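Local coordinates for 35 kDa hemin binding protein (PDB 5Y1A) that probably binds hemin, and combines a thioredoxin-type domain with immunoglobulin-like beta domains that are essential for stability during type IX secretion, at residues G92-F95 against I96-Q100; L102-G106 against F107-S111; D238-I242 against K243-V247; Q314-N318 against E319-P323. All blocks are in the same frame, centred on the assembly; numbering follows the deposited sequence. Where two conformers were deposited one is given.

Contacts 1 and 2 belong to the thioredoxin-type domain and adjoin: their centres lie about 11 Å apart, helix 89-102 leading directly into the turn before strand 109-112. Among the touches that join them are a probable hydrogen bond of 2.9 Å from Ile104 N to Asp99 OD1 and packing of Phe95 CE1 on Phe107 CE1 at 3.5 Å. Contact 2 also lies closest to the probable redox motif, since Phe107 and Pro108 touch the CxxC cysteines. Contact 3, in the beta-sandwich, has its centre about 22 Å from those of contacts 1 and 4. Contact 4, on the C-terminal sheet, is farthest from contact 2, about 47 Å between centres.

Contact 1 of 4, residues G92-F95 against I96-Q100; sequences GQLF and IALDQ
Residues Gly92-Phe95 and Ile96-Gln100 form a run of consecutive turns of helix 89-102 in the thioredoxin-type domain, joined by i to i+4 backbone bonds and by side chains packed along the helix. Four such bonds link the two segments. The shortest, Asp99 N to Phe95 O at 2.7 Å, meets the acceptor nearly head-on, with a C=O...N angle of 168°. Ile96 N reaches Gly92 O at 2.9 Å in an almost straight bond, whereas Ala97 N approaches Gln93 O at 3.1 Å from a position tilted out of the carbonyl plane.

On the inner side, Leu94 and Leu98 slant across one another, Leu94 CG lying 3.9 Å from Leu98 CD1. Their first torsions differ: Leu94 has CG trans to the backbone N (chi1 176°), while in Leu98 CG stands beside its N (chi1 -76°), bringing CG 3.4 Å from the Leu94 O that its own amide uses. The Phe95 ring points outward and leans toward the following turn, where CE2 comes to 4.0 Å from Asp99 CB. The carboxylate of Asp99 is engaged farther on, OD1 accepting a bond from Ile104 N. On the exposed side, Gln93 and Ile96 run alongside each other, pointing the same way.

Around the helix, Leu98 meets Glu41 and Phe43 of strand 34-44, Leu94 and Phe95 share Val78 of strand 73-79, and Phe95 stacks with Tyr80. Leu94 also touches Val208 and Ile211 of strand 207-220, placing the helix between the thioredoxin-type sheet and the sandwich.

Contact 2 of 4, residues L102-G106 against F107-S111; sequences LGIPG and FPTFS
Thr109 OG1 donates a 2.8 Å hydrogen bond to Gly106 O, closing the loop that enters strand 109-112 through the cis-proline characteristic of thioredoxin folds. The peptide before Pro108 is cis, and the Pro108 side chain touches Cys51, one cysteine of a probable thioredoxin-type CxxC motif. The hydroxyl meets the carbonyl oxygen almost end-on, at a C=O...OG1 angle of 169°. With chi1 at 44°, OG1 sits between the backbone N and carbonyl carbon of Thr109, which turns it back toward Gly106. The methyl closes on the same oxygen, Thr109 CG2 lying 3.2 Å from Gly106 O.

Ile104 packs beside the hydroxyl. Its CG2 branch is 3.4 Å from Thr109 OG1 and also faces the edge of the Phe107 ring, near the ring plane, with CE1 at 4.0 Å. Phe107 touches Cys48 and Cys51 as well as Ile104, thus linking the loop to the probable CxxC motif. Ile104 itself rests on Phe95 and Leu98 of the preceding helix and on Phe43 of strand 34-44.

Where the loop leaves helix 89-102, Leu102 and Ser111 meet. Ser111 OG is hydrogen-bonded to Glu116 OE1, and Leu102 CD1 lies 3.7 Å from both Ser111 CB and Ser111 OG.

Contact 3 of 4, residues D238-I242 against K243-V247; sequences DGFEI and KDTDV
Ile242 and Thr245 make the tight part of this turn at the start of strand 245-252, whereas Glu241 and Lys243 form its solvent side. Thr245 OG1 donates a short 2.6 Å hydrogen bond to Ile242 O, arriving in the carbonyl plane on a lone pair at a C=O...OG1 angle of 138°. A chi1 of 53° sets the hydroxyl between the backbone N and carbonyl carbon of Thr245, the orientation needed to face back across the turn. Beside it, Ile242 CG1 lies 3.6 Å from OG1, the two side chains crossing at about a right angle. The threonine methyl, CG2, packs against Ile242 O and Glu241 O and also reaches the edge of the Phe240 ring in its plane, 4.0 Å from CE1.

The outer side is much looser. The exposed side chains of Glu241 and Lys243 carry opposite charges, but in the Lys243 conformer described here their charged ends do not meet, so any attraction is probably slight.

Within the beta-sandwich, Phe240 rests on Val184 and Lys186 of strand 179-186 and on Leu209 and Met210 of strand 207-220, while Ile242 reaches Lys153 of strand 145-153. The turn thereby carries the chain from strand 228-235, an outermost strand of one sheet, into strand 245-252 of the other.

Contact 4 of 4, residues Q314-N318 against E319-P323; sequences QLVKN and ESLVP
Val316 is the first residue of the segment to meet the chain beyond the turn, its CG2 lying 4.3 Å from Leu321 CD2. It occupies a short, weakly bonded edge strand, about 315-316, of the C-terminal antiparallel sheet and packs on Val308 of strand 305-309.

Lys317 follows with two roles. Its carbonyl oxygen accepts a weak bond from Glu319 N at 3.0 Å, bent to 136° at the hydrogen, and Leu321 CD2 also lies 3.5 Å from this oxygen. In one of two modelled conformers its extended side chain lies side by side with that of Glu319 and ends in a salt bridge, tentative for that reason, of 2.7 Å between Lys317 NZ and Glu319 OE1. The ammonium sits above the carboxylate plane, 46° out of it.

Asn318 is the centre of an inverse gamma turn, the bend spanned by the weak amide bond. Its OD1, 3.7 Å from Leu321 CD1, accepts a hydrogen bond from Ile297 N and ties the turn to strand 296-298.

The ion pair lies between exposed residues, so solvent probably screens it; the Asn318 bond to Ile297 and the backbone bond of Leu321 with Gly295 probably hold the turn more firmly.

Contact 1 of 4, residues G92-F95 against I96-Q100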
loop_
_atom_site.group_PDB
_atom_site.type_symbol
_atom_site.label_atom_id
_atom_site.label_comp_id
_atom_site.label_asym_id
_atom_site.label_seq_id
_atom_site.Cartn_x
_atom_site.Cartn_y
_atom_site.Cartn_z
ATOM N N GLY A 92 10.489 6.269 -6.340
ATOM C CA GLY A 92 11.358 7.429 -6.596
ATOM C C GLY A 92 10.598 8.659 -7.073
ATOM O O GLY A 92 10.878 9.790 -6.632
ATOM N N GLN A 93 9.630 8.445 -7.963
ATOM C CA GLN A 93 8.794 9.539 -8.486
ATOM C C GLN A 93 7.992 10.190 -7.379
ATOM O O GLN A 93 7.855 11.429 -7.336
ATOM C CB GLN A 93 7.842 9.046 -9.582
ATOM C CG GLN A 93 8.509 8.757 -10.923
ATOM C CD GLN A 93 9.370 9.902 -11.415
ATOM O OE1 GLN A 93 8.890 11.027 -11.603
ATOM N NE2 GLN A 93 10.644 9.618 -11.645
ATOM N N LEU A 94 7.449 9.352 -6.484
ATOM C CA LEU A 94 6.713 9.862 -5.312
ATOM C C LEU A 94 7.635 10.739 -4.443
ATOM O O LEU A 94 7.244 11.855 -4.042
ATOM C CB LEU A 94 6.153 8.709 -4.491
ATOM C CG LEU A 94 5.457 9.120 -3.187
ATOM C CD1 LEU A 94 4.185 9.916 -3.449
ATOM C CD2 LEU A 94 5.141 7.848 -2.366
ATOM N N PHE A 95 8.838 10.240 -4.168
ATOM C CA PHE A 95 9.814 11.013 -3.400
ATOM C C PHE A 95 10.102 12.365 -4.055
ATOM O O PHE A 95 10.042 13.406 -3.399
ATOM C CB PHE A 95 11.131 10.265 -3.157
ATOM C CG PHE A 95 12.085 11.086 -2.356
ATOM C CD1 PHE A 95 11.995 11.118 -0.972
ATOM C CD2 PHE A 95 12.972 11.945 -2.997
ATOM C CE1 PHE A 95 12.848 11.981 -0.220
ATOM C CE2 PHE A 95 13.835 12.795 -2.267
ATOM C CZ PHE A 95 13.756 12.816 -0.882
ATOM N N ILE A 96 10.417 12.349 -5.339
ATOM C CA ILE A 96 10.704 13.595 -6.078
ATOM C C ILE A 96 9.573 14.627 -5.943
ATOM O O ILE A 96 9.835 15.821 -5.770
ATOM C CB ILE A 96 10.984 13.257 -7.570
ATOM C CG1 ILE A 96 12.347 12.552 -7.652
ATOM C CG2 ILE A 96 10.890 14.517 -8.490
ATOM C CD1 ILE A 96 12.608 11.877 -9.013
ATOM N N ALA A 97 8.330 14.152 -6.005
ATOM C CA ALA A 97 7.157 14.999 -5.859
ATOM C C ALA A 97 7.063 15.577 -4.455
ATOM O O ALA A 97 6.822 16.776 -4.286
ATOM C CB ALA A 97 5.857 14.206 -6.225
ATOM N N LEU A 98 7.279 14.725 -3.453
ATOM C CA LEU A 98 7.227 15.132 -2.044
ATOM C C LEU A 98 8.357 16.124 -1.762
ATOM O O LEU A 98 8.175 17.081 -1.007
ATOM C CB LEU A 98 7.337 13.903 -1.125
ATOM C CG LEU A 98 6.037 13.072 -1.055
ATOM C CD1 LEU A 98 6.268 11.712 -0.413
ATOM C CD2 LEU A 98 4.939 13.857 -0.302
ATOM N N ASP A 99 9.526 15.864 -2.347
ATOM C CA ASP A 99 10.653 16.805 -2.237
ATOM C C ASP A 99 10.308 18.195 -2.830
ATOM O O ASP A 99 10.516 19.232 -2.188
ATOM C CB ASP A 99 11.888 16.200 -2.913
ATOM C CG ASP A 99 13.167 17.005 -2.670
ATOM O OD1 ASP A 99 13.279 17.758 -1.650
ATOM O OD2 ASP A 99 14.080 16.871 -3.529
ATOM N N GLN A 100 9.759 18.213 -4.036
ATOM C CA GLN A 100 9.293 19.464 -4.635
ATOM C C GLN A 100 8.328 20.224 -3.700
ATOM O O GLN A 100 8.414 21.448 -3.560
ATOM C CB GLN A 100 8.645 19.194 -5.994
ATOM C CG GLN A 100 8.255 20.490 -6.750
ATOM C CD GLN A 100 9.436 21.456 -6.941
ATOM O OE1 GLN A 100 10.531 21.045 -7.355
ATOM N NE2 GLN A 100 9.212 22.748 -6.647
#

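Contact 2 of 4, residues L102-G106 against F107-S111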
loop_
_atom_site.group_PDB
_atom_site.type_symbol
_atom_site.label_atom_id
_atom_site.label_comp_id
_atom_site.label_asym_id
_atom_site.label_seq_id
_atom_site.Cartn_x
_atom_site.Cartn_y
_atom_site.Cartn_z
ATOM N N LEU A 102 7.792 19.695 -0.189
ATOM C CA LEU A 102 8.160 19.884 1.214
ATOM C C LEU A 102 9.598 20.362 1.457
ATOM O O LEU A 102 9.893 21.003 2.495
ATOM C CB LEU A 102 7.914 18.578 1.988
ATOM C CG LEU A 102 6.498 18.018 1.960
ATOM C CD1 LEU A 102 6.560 16.572 2.469
ATOM C CD2 LEU A 102 5.606 18.865 2.878
ATOM N N GLY A 103 10.489 20.058 0.510
ATOM C CA GLY A 103 11.898 20.423 0.643
ATOM C C GLY A 103 12.561 19.494 1.661
ATOM O O GLY A 103 12.783 19.883 2.804
ATOM N N ILE A 104 12.881 18.281 1.220
ATOM C CA ILE A 104 13.443 17.216 2.078
ATOM C C ILE A 104 14.964 17.280 2.019
ATOM O O ILE A 104 15.556 16.913 1.020
ATOM C CB ILE A 104 12.941 15.818 1.585
ATOM C CG1 ILE A 104 11.406 15.810 1.641
ATOM C CG2 ILE A 104 13.562 14.664 2.438
ATOM C CD1 ILE A 104 10.724 14.669 0.866
ATOM N N PRO A 105 15.588 17.739 3.112
ATOM C CA PRO A 105 17.014 18.101 3.091
ATOM C C PRO A 105 17.994 16.930 3.288
ATOM O O PRO A 105 19.162 17.060 2.945
ATOM C CB PRO A 105 17.127 19.073 4.264
ATOM C CG PRO A 105 16.091 18.598 5.267
ATOM C CD PRO A 105 14.953 18.011 4.424
ATOM N N GLY A 106 17.511 15.817 3.818
ATOM C CA GLY A 106 18.373 14.711 4.274
ATOM C C GLY A 106 17.510 13.639 4.922
ATOM O O GLY A 106 16.294 13.818 5.059
ATOM N N PHE A 107 18.134 12.533 5.303
ATOM C CA PHE A 107 17.426 11.386 5.901
ATOM C C PHE A 107 18.008 11.038 7.279
ATOM O O PHE A 107 19.203 11.270 7.533
ATOM C CB PHE A 107 17.552 10.115 5.024
ATOM C CG PHE A 107 17.016 10.235 3.610
ATOM C CD1 PHE A 107 15.999 11.135 3.274
ATOM C CD2 PHE A 107 17.513 9.376 2.624
ATOM C CE1 PHE A 107 15.506 11.227 1.947
ATOM C CE2 PHE A 107 17.028 9.438 1.293
ATOM C CZ PHE A 107 16.042 10.374 0.961
ATOM N N PRO A 108 17.181 10.448 8.172
ATOM C CA PRO A 108 15.741 10.283 7.995
ATOM C C PRO A 108 15.032 11.574 8.412
ATOM O O PRO A 108 15.447 12.233 9.373
ATOM C CB PRO A 108 15.395 9.136 8.963
ATOM C CG PRO A 108 16.410 9.310 10.093
ATOM C CD PRO A 108 17.653 9.888 9.462
ATOM N N THR A 109 13.964 11.908 7.701
ATOM C CA THR A 109 13.112 13.028 8.037
ATOM C C THR A 109 11.677 12.549 7.839
ATOM O O THR A 109 11.443 11.438 7.355
ATOM C CB THR A 109 13.406 14.285 7.123
ATOM O OG1 THR A 109 13.559 13.873 5.757
ATOM C CG2 THR A 109 14.668 15.018 7.568
ATOM N N PHE A 110 10.707 13.361 8.255
ATOM C CA PHE A 110 9.310 12.979 8.072
ATOM C C PHE A 110 8.400 14.180 8.016
ATOM O O PHE A 110 8.759 15.268 8.472
ATOM C CB PHE A 110 8.809 11.949 9.110
ATOM C CG PHE A 110 8.317 12.528 10.459
ATOM C CD1 PHE A 110 7.169 11.980 11.058
ATOM C CD2 PHE A 110 8.997 13.547 11.129
ATOM C CE1 PHE A 110 6.704 12.441 12.300
ATOM C CE2 PHE A 110 8.519 14.027 12.389
ATOM C CZ PHE A 110 7.393 13.446 12.964
ATOM N N SER A 111 7.228 13.939 7.445
ATOM C CA SER A 111 6.174 14.936 7.323
ATOM C C SER A 111 4.903 14.421 8.015
ATOM O O SER A 111 4.498 13.254 7.799
ATOM C CB SER A 111 5.887 15.169 5.845
ATOM O OG SER A 111 4.735 15.970 5.685
#

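Contact 3 of 4, residues D238-I242 against K243-V247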
loop_
_atom_site.group_PDB
_atom_site.type_symbol
_atom_site.label_atom_id
_atom_site.label_comp_id
_atom_site.label_asym_id
_atom_site.label_seq_id
_atom_site.Cartn_x
_atom_site.Cartn_y
_atom_site.Cartn_z
ATOM N N ASP A 238 2.847 -5.412 -7.613
ATOM C CA ASP A 238 4.067 -5.183 -8.392
ATOM C C ASP A 238 5.241 -6.053 -7.900
ATOM O O ASP A 238 6.258 -5.537 -7.434
ATOM C CB ASP A 238 4.457 -3.702 -8.294
ATOM C CG ASP A 238 3.731 -2.796 -9.301
ATOM O OD1 ASP A 238 3.002 -3.314 -10.196
ATOM O OD2 ASP A 238 3.935 -1.545 -9.214
ATOM N N GLY A 239 5.117 -7.373 -7.971
ATOM C CA GLY A 239 6.282 -8.220 -7.731
ATOM C C GLY A 239 6.720 -8.333 -6.287
ATOM O O GLY A 239 7.912 -8.419 -5.977
ATOM N N PHE A 240 5.742 -8.297 -5.390
ATOM C CA PHE A 240 5.989 -8.624 -4.010
ATOM C C PHE A 240 4.824 -9.434 -3.511
ATOM O O PHE A 240 3.732 -9.431 -4.124
ATOM C CB PHE A 240 6.197 -7.358 -3.143
ATOM C CG PHE A 240 5.087 -6.340 -3.247
ATOM C CD1 PHE A 240 4.054 -6.303 -2.323
ATOM C CD2 PHE A 240 5.111 -5.378 -4.260
ATOM C CE1 PHE A 240 3.041 -5.321 -2.414
ATOM C CE2 PHE A 240 4.125 -4.394 -4.343
ATOM C CZ PHE A 240 3.089 -4.375 -3.444
ATOM N N GLU A 241 5.047 -10.115 -2.393
ATOM C CA GLU A 241 4.048 -11.025 -1.852
ATOM C C GLU A 241 2.962 -10.271 -1.136
ATOM O O GLU A 241 3.227 -9.228 -0.544
ATOM C CB GLU A 241 4.702 -12.018 -0.894
ATOM C CG GLU A 241 5.705 -12.963 -1.589
ATOM C CD GLU A 241 6.142 -14.120 -0.703
ATOM O OE1 GLU A 241 6.049 -15.282 -1.181
ATOM O OE2 GLU A 241 6.566 -13.875 0.457
ATOM N N ILE A 242 1.744 -10.818 -1.137
ATOM C CA ILE A 242 0.617 -10.151 -0.465
ATOM C C ILE A 242 0.683 -10.204 1.077
ATOM O O ILE A 242 0.107 -9.355 1.756
ATOM C CB ILE A 242 -0.746 -10.717 -0.945
ATOM C CG1 ILE A 242 -1.890 -9.812 -0.491
ATOM C CG2 ILE A 242 -0.945 -12.192 -0.481
ATOM C CD1 ILE A 242 -3.174 -9.985 -1.309
ATOM N N LYS A 243 1.357 -11.213 1.621
ATOM C CA LYS A 243 1.438 -11.366 3.069
ATOM C C LYS A 243 1.957 -10.062 3.697
ATOM O O LYS A 243 2.903 -9.449 3.192
ATOM C CB LYS A 243 2.339 -12.555 3.414
ATOM C CG LYS A 243 2.511 -12.869 4.899
ATOM C CD LYS A 243 3.555 -13.973 5.049
ATOM C CE LYS A 243 4.256 -13.928 6.393
ATOM N NZ LYS A 243 5.517 -14.750 6.347
ATOM N N ASP A 244 1.288 -9.655 4.771
ATOM C CA ASP A 244 1.617 -8.447 5.573
ATOM C C ASP A 244 1.604 -7.153 4.750
ATOM O O ASP A 244 2.577 -6.400 4.777
ATOM C CB ASP A 244 3.008 -8.603 6.223
ATOM C CG ASP A 244 3.070 -9.740 7.201
ATOM O OD1 ASP A 244 2.075 -9.937 7.917
ATOM O OD2 ASP A 244 4.110 -10.427 7.242
ATOM N N THR A 245 0.531 -6.923 3.997
ATOM C CA THR A 245 0.360 -5.694 3.219
ATOM C C THR A 245 -0.875 -4.943 3.694
ATOM O O THR A 245 -1.871 -5.554 4.100
ATOM C CB THR A 245 0.227 -5.957 1.690
ATOM O OG1 THR A 245 -0.803 -6.924 1.439
ATOM C CG2 THR A 245 1.540 -6.448 1.116
ATOM N N ASP A 246 -0.793 -3.609 3.637
ATOM C CA ASP A 246 -1.912 -2.710 3.931
ATOM C C ASP A 246 -2.186 -1.836 2.695
ATOM O O ASP A 246 -1.283 -1.634 1.881
ATOM C CB ASP A 246 -1.555 -1.772 5.095
ATOM C CG ASP A 246 -1.368 -2.518 6.419
ATOM O OD1 ASP A 246 -2.184 -3.418 6.708
ATOM O OD2 ASP A 246 -0.406 -2.213 7.153
ATOM N N VAL A 247 -3.405 -1.306 2.580
ATOM C CA VAL A 247 -3.669 -0.215 1.612
ATOM C C VAL A 247 -4.090 0.982 2.435
ATOM O O VAL A 247 -4.995 0.890 3.291
ATOM C CB VAL A 247 -4.758 -0.537 0.566
ATOM C CG1 VAL A 247 -5.037 0.709 -0.337
ATOM C CG2 VAL A 247 -4.324 -1.725 -0.288
#

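Contact 4 of 4, residues Q314-N318 against E319-P323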
loop_
_atom_site.group_PDB
_atom_site.type_symbol
_atom_site.label_atom_id
_atom_site.label_comp_id
_atom_site.label_asym_id
_atom_site.label_seq_id
_atom_site.Cartn_x
_atom_site.Cartn_y
_atom_site.Cartn_z
ATOM N N GLN A 314 4.824 -20.174 -5.609
ATOM C CA GLN A 314 5.883 -21.170 -5.514
ATOM C C GLN A 314 5.566 -22.364 -6.380
ATOM O O GLN A 314 4.436 -22.852 -6.391
ATOM C CB GLN A 314 6.084 -21.638 -4.068
ATOM C CG GLN A 314 6.286 -20.503 -3.067
ATOM C CD GLN A 314 6.454 -21.012 -1.651
ATOM O OE1 GLN A 314 7.484 -20.774 -1.005
ATOM N NE2 GLN A 314 5.440 -21.685 -1.147
ATOM N N LEU A 315 6.569 -22.824 -7.129
ATOM C CA LEU A 315 6.486 -24.092 -7.807
ATOM C C LEU A 315 6.364 -25.186 -6.736
ATOM O O LEU A 315 7.154 -25.219 -5.773
ATOM C CB LEU A 315 7.736 -24.314 -8.668
ATOM C CG LEU A 315 7.759 -25.624 -9.431
ATOM C CD1 LEU A 315 6.714 -25.602 -10.526
ATOM C CD2 LEU A 315 9.159 -25.888 -10.004
ATOM N N VAL A 316 5.360 -26.050 -6.885
ATOM C CA VAL A 316 5.126 -27.103 -5.905
ATOM C C VAL A 316 4.955 -28.454 -6.528
ATOM O O VAL A 316 4.580 -28.581 -7.692
ATOM C CB VAL A 316 3.901 -26.838 -4.954
ATOM C CG1 VAL A 316 4.070 -25.516 -4.215
ATOM C CG2 VAL A 316 2.548 -26.946 -5.722
ATOM N N LYS A 317 5.253 -29.481 -5.744
ATOM C CA LYS A 317 5.037 -30.845 -6.176
ATOM C C LYS A 317 3.549 -31.128 -6.347
ATOM O O LYS A 317 2.736 -30.782 -5.492
ATOM C CB LYS A 317 5.664 -31.818 -5.179
ATOM C CG LYS A 317 5.886 -33.183 -5.765
ATOM C CD LYS A 317 6.174 -34.182 -4.684
ATOM C CE LYS A 317 6.306 -35.563 -5.269
ATOM N NZ LYS A 317 6.471 -36.567 -4.192
ATOM N N ASN A 318 3.208 -31.754 -7.470
ATOM C CA ASN A 318 1.829 -32.081 -7.812
ATOM C C ASN A 318 1.341 -33.367 -7.132
ATOM O O ASN A 318 1.096 -34.379 -7.793
ATOM C CB ASN A 318 1.684 -32.159 -9.341
ATOM C CG ASN A 318 0.254 -32.354 -9.786
ATOM O OD1 ASN A 318 -0.696 -32.039 -9.056
ATOM N ND2 ASN A 318 0.087 -32.887 -10.993
ATOM N N GLU A 319 1.184 -33.312 -5.808
ATOM C CA GLU A 319 0.817 -34.484 -5.020
ATOM C C GLU A 319 0.251 -34.063 -3.661
ATOM O O GLU A 319 0.745 -33.107 -3.044
ATOM C CB GLU A 319 2.046 -35.390 -4.835
ATOM C CG GLU A 319 1.772 -36.716 -4.133
ATOM C CD GLU A 319 3.037 -37.529 -3.933
ATOM O OE1 GLU A 319 3.955 -37.427 -4.776
ATOM O OE2 GLU A 319 3.119 -38.266 -2.926
ATOM N N SER A 320 -0.773 -34.786 -3.209
ATOM C CA SER A 320 -1.446 -34.532 -1.916
ATOM C C SER A 320 -1.732 -33.059 -1.677
ATOM O O SER A 320 -1.497 -32.542 -0.600
ATOM C CB SER A 320 -0.641 -35.123 -0.744
ATOM O OG SER A 320 -0.409 -36.503 -0.974
ATOM N N LEU A 321 -2.238 -32.386 -2.708
ATOM C CA LEU A 321 -2.485 -30.946 -2.624
ATOM C C LEU A 321 -3.571 -30.633 -1.608
ATOM O O LEU A 321 -4.669 -31.233 -1.642
ATOM C CB LEU A 321 -2.878 -30.399 -4.002
ATOM C CG LEU A 321 -1.846 -30.563 -5.130
ATOM C CD1 LEU A 321 -2.464 -30.044 -6.434
ATOM C CD2 LEU A 321 -0.535 -29.835 -4.798
ATOM N N VAL A 322 -3.264 -29.707 -0.700
ATOM C CA VAL A 322 -4.222 -29.283 0.302
ATOM C C VAL A 322 -5.194 -28.295 -0.348
ATOM O O VAL A 322 -4.855 -27.688 -1.375
ATOM C CB VAL A 322 -3.543 -28.627 1.543
ATOM C CG1 VAL A 322 -2.575 -29.609 2.215
ATOM C CG2 VAL A 322 -2.857 -27.292 1.177
ATOM N N PRO A 323 -6.392 -28.129 0.248
ATOM C CA PRO A 323 -7.373 -27.197 -0.302
ATOM C C PRO A 323 -6.808 -25.790 -0.474
ATOM O O PRO A 323 -6.054 -25.290 0.371
ATOM C CB PRO A 323 -8.496 -27.228 0.735
ATOM C CG PRO A 323 -8.432 -28.644 1.250
ATOM C CD PRO A 323 -6.939 -28.827 1.430
#